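Long-range contact in probable tagatose 6-phosphate kinase (Sinorhizobium meliloti, PDB 3TXV), which probably acts in carbohydrate metabolism, perhaps as a kinase of tagatose 6-phosphate, and belongs to the GatZ/KbaZ-like family: residues Q56-G61 with P98-H103. Numbering follows the deposited sequence.
Sequences QVNQDG and PNPWKH
Trp101 meets Asn58, Gln59 and Asp60 with the CZ2–CH2 side of its indole and with NE1, joining two neighbouring beta-alpha loops of a TIM barrel, those that follow strands 48-53 and 89-96. The contact is small, burying 166 Å², and is made mostly by van der Waals touches around this one indole. The amide of Gln59 lies obliquely to the ring, the two planes 45° apart, with NE2 3.6 Å and OE1 3.7 Å from Trp101 CH2. A bend at chi2 (-87°) folds the Gln59 chain back toward the indole, and the same side chain also rests on Lys112 and Met116 of helix 106-121. Cutting this residue back to alanine removes the amide, which is likely to leave a gap between the CH2 corner of the indole and Met116. Asn58 backs the same corner, its CG 4.1 Å from Trp101 CZ2, while Pro100 CB covers the centre of one ring face from within its own loop. Among the polar groups, Asn58 starts a type I turn closed by Gly61 N to Asn58 O (2.8 Å); its ND2 donates to the carbonyl of Cys54, and its OD1 weakly accepts Asp60 N, as in an Asx turn. Asp60, which also forms a long, weak ion pair with Lys112, stands its carboxylate nearly perpendicular to the indole (84°), OD1 at the ring edge near its plane and 3.5 Å from Trp101 NE1.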
ATOM      1  N   GLN A  56      -3.869   7.296  -7.191  1.00 47.00           N
ATOM      2  CA  GLN A  56      -2.450   7.250  -7.455  1.00 47.32           C
ATOM      3  C   GLN A  56      -2.196   7.177  -8.964  1.00 47.81           C
ATOM      4  O   GLN A  56      -1.349   7.906  -9.474  1.00 48.13           O
ATOM      5  CB  GLN A  56      -1.863   6.042  -6.696  1.00 47.16           C
ATOM      6  CG  GLN A  56      -0.346   5.859  -6.689  1.00 47.10           C
ATOM      7  CD  GLN A  56       0.060   4.480  -6.134  1.00 48.19           C
ATOM      8  OE1 GLN A  56       1.110   3.915  -6.499  1.00 47.88           O
ATOM      9  NE2 GLN A  56      -0.782   3.931  -5.253  1.00 46.60           N
ATOM     10  N   VAL A  57      -2.934   6.317  -9.674  1.00 48.07           N
ATOM     11  CA  VAL A  57      -2.670   6.063 -11.088  1.00 48.84           C
ATOM     12  C   VAL A  57      -3.931   5.789 -11.891  1.00 49.46           C
ATOM     13  O   VAL A  57      -4.683   4.881 -11.577  1.00 50.03           O
ATOM     14  CB  VAL A  57      -1.605   4.916 -11.335  1.00 49.31           C
ATOM     15  CG1 VAL A  57      -0.466   4.950 -10.285  1.00 48.76           C
ATOM     16  CG2 VAL A  57      -2.239   3.503 -11.466  1.00 48.15           C
ATOM     17  N   ASN A  58      -4.154   6.582 -12.935  1.00 49.98           N
ATOM     18  CA  ASN A  58      -5.324   6.424 -13.793  1.00 50.53           C
ATOM     19  C   ASN A  58      -5.066   7.087 -15.132  1.00 50.59           C
ATOM     20  O   ASN A  58      -4.040   7.730 -15.288  1.00 50.86           O
ATOM     21  CB  ASN A  58      -6.586   6.997 -13.125  1.00 50.98           C
ATOM     22  CG  ASN A  58      -6.412   8.435 -12.667  1.00 52.68           C
ATOM     23  OD1 ASN A  58      -6.130   9.339 -13.465  1.00 55.32           O
ATOM     24  ND2 ASN A  58      -6.589   8.657 -11.369  1.00 53.78           N
ATOM     25  N   GLN A  59      -5.995   6.950 -16.080  1.00 50.60           N
ATOM     26  CA  GLN A  59      -5.814   7.463 -17.443  1.00 50.64           C
ATOM     27  C   GLN A  59      -5.343   8.896 -17.480  1.00 51.09           C
ATOM     28  O   GLN A  59      -4.591   9.261 -18.386  1.00 50.92           O
ATOM     29  CB  GLN A  59      -7.105   7.346 -18.269  1.00 50.60           C
ATOM     30  CG  GLN A  59      -8.218   8.333 -17.877  1.00 49.28           C
ATOM     31  CD  GLN A  59      -9.081   7.795 -16.765  1.00 47.56           C
ATOM     32  OE1 GLN A  59      -8.620   6.969 -15.971  1.00 46.55           O
ATOM     33  NE2 GLN A  59     -10.349   8.237 -16.707  1.00 44.62           N
ATOM     34  N   ASP A  60      -5.795   9.690 -16.501  1.00 51.85           N
ATOM     35  CA  ASP A  60      -5.527  11.135 -16.434  1.00 52.97           C
ATOM     36  C   ASP A  60      -4.193  11.465 -15.785  1.00 53.20           C
ATOM     37  O   ASP A  60      -3.796  12.638 -15.753  1.00 53.53           O
ATOM     38  CB  ASP A  60      -6.640  11.886 -15.694  1.00 53.29           C
ATOM     39  CG  ASP A  60      -7.927  12.008 -16.512  1.00 55.41           C
ATOM     40  OD1 ASP A  60      -9.003  12.153 -15.866  1.00 57.34           O
ATOM     41  OD2 ASP A  60      -7.868  11.957 -17.774  1.00 56.08           O
ATOM     42  N   GLY A  61      -3.520  10.435 -15.270  1.00 53.20           N
ATOM     43  CA  GLY A  61      -2.200  10.560 -14.655  1.00 53.22           C
ATOM     44  C   GLY A  61      -2.216  10.387 -13.143  1.00 53.36           C
ATOM     45  O   GLY A  61      -1.177  10.096 -12.523  1.00 53.04           O
ATOM     46  N   PRO A  98     -15.354   5.609  -8.694  1.00 37.83           N
ATOM     47  CA  PRO A  98     -15.573   7.061  -8.858  1.00 37.83           C
ATOM     48  C   PRO A  98     -14.735   7.969  -7.959  1.00 38.78           C
ATOM     49  O   PRO A  98     -14.723   9.189  -8.165  1.00 39.52           O
ATOM     50  CB  PRO A  98     -17.046   7.251  -8.494  1.00 37.46           C
ATOM     51  CG  PRO A  98     -17.638   5.910  -8.309  1.00 37.52           C
ATOM     52  CD  PRO A  98     -16.521   4.928  -8.105  1.00 37.60           C
ATOM     53  N   ASN A  99     -14.044   7.412  -6.971  1.00 39.61           N
ATOM     54  CA  ASN A  99     -13.331   8.242  -5.985  1.00 40.06           C
ATOM     55  C   ASN A  99     -12.531   9.444  -6.507  1.00 40.41           C
ATOM     56  O   ASN A  99     -12.654  10.528  -5.965  1.00 40.86           O
ATOM     57  CB  ASN A  99     -12.445   7.381  -5.095  1.00 40.48           C
ATOM     58  CG  ASN A  99     -11.868   8.152  -3.942  1.00 40.73           C
ATOM     59  OD1 ASN A  99     -12.516   8.313  -2.908  1.00 42.38           O
ATOM     60  ND2 ASN A  99     -10.641   8.638  -4.106  1.00 39.90           N
ATOM     61  N   PRO A 100     -11.697   9.270  -7.549  1.00 41.14           N
ATOM     62  CA  PRO A 100     -10.877  10.439  -7.902  1.00 41.66           C
ATOM     63  C   PRO A 100     -11.664  11.544  -8.594  1.00 42.63           C
ATOM     64  O   PRO A 100     -11.085  12.581  -8.968  1.00 43.25           O
ATOM     65  CB  PRO A 100      -9.840   9.869  -8.867  1.00 41.14           C
ATOM     66  CG  PRO A 100      -9.856   8.419  -8.616  1.00 40.74           C
ATOM     67  CD  PRO A 100     -11.276   8.087  -8.309  1.00 40.92           C
ATOM     68  N   TRP A 101     -12.965  11.330  -8.758  1.00 43.09           N
ATOM     69  CA  TRP A 101     -13.791  12.263  -9.502  1.00 43.61           C
ATOM     70  C   TRP A 101     -15.086  12.426  -8.789  1.00 44.87           C
ATOM     71  O   TRP A 101     -16.090  12.789  -9.405  1.00 45.30           O
ATOM     72  CB  TRP A 101     -14.068  11.740 -10.904  1.00 42.86           C
ATOM     73  CG  TRP A 101     -12.844  11.584 -11.720  1.00 40.62           C
ATOM     74  CD1 TRP A 101     -12.114  12.572 -12.288  1.00 40.31           C
ATOM     75  CD2 TRP A 101     -12.204  10.357 -12.065  1.00 37.86           C
ATOM     76  NE1 TRP A 101     -11.045  12.040 -12.981  1.00 39.76           N
ATOM     77  CE2 TRP A 101     -11.081  10.677 -12.854  1.00 37.41           C
ATOM     78  CE3 TRP A 101     -12.464   9.013 -11.776  1.00 36.32           C
ATOM     79  CZ2 TRP A 101     -10.213   9.707 -13.349  1.00 35.12           C
ATOM     80  CZ3 TRP A 101     -11.609   8.048 -12.294  1.00 33.87           C
ATOM     81  CH2 TRP A 101     -10.496   8.406 -13.067  1.00 32.35           C
ATOM     82  N   LYS A 102     -15.061  12.172  -7.484  1.00 45.70           N
ATOM     83  CA  LYS A 102     -16.276  12.149  -6.700  1.00 46.52           C
ATOM     84  C   LYS A 102     -16.894  13.537  -6.459  1.00 47.09           C
ATOM     85  O   LYS A 102     -18.071  13.673  -6.098  1.00 46.96           O
ATOM     86  CB  LYS A 102     -16.042  11.382  -5.414  1.00 46.49           C
ATOM     87  CG  LYS A 102     -15.234  12.095  -4.368  1.00 48.02           C
ATOM     88  CD  LYS A 102     -15.167  11.207  -3.125  1.00 50.23           C
ATOM     89  CE  LYS A 102     -15.097  12.006  -1.848  1.00 50.09           C
ATOM     90  NZ  LYS A 102     -14.025  11.389  -1.036  1.00 49.98           N
ATOM     91  N   HIS A 103     -16.110  14.577  -6.699  1.00 47.85           N
ATOM     92  CA  HIS A 103     -16.670  15.928  -6.672  1.00 48.88           C
ATOM     93  C   HIS A 103     -17.623  16.161  -7.842  1.00 48.51           C
ATOM     94  O   HIS A 103     -18.474  17.053  -7.776  1.00 48.58           O
ATOM     95  CB  HIS A 103     -15.560  16.959  -6.696  1.00 49.07           C
ATOM     96  CG  HIS A 103     -14.569  16.719  -7.780  1.00 51.33           C
ATOM     97  ND1 HIS A 103     -14.538  17.468  -8.933  1.00 54.08           N
ATOM     98  CD2 HIS A 103     -13.595  15.787  -7.907  1.00 54.06           C
ATOM     99  CE1 HIS A 103     -13.564  17.031  -9.716  1.00 55.40           C
ATOM    100  NE2 HIS A 103     -12.981  16.007  -9.119  1.00 56.09           N
TER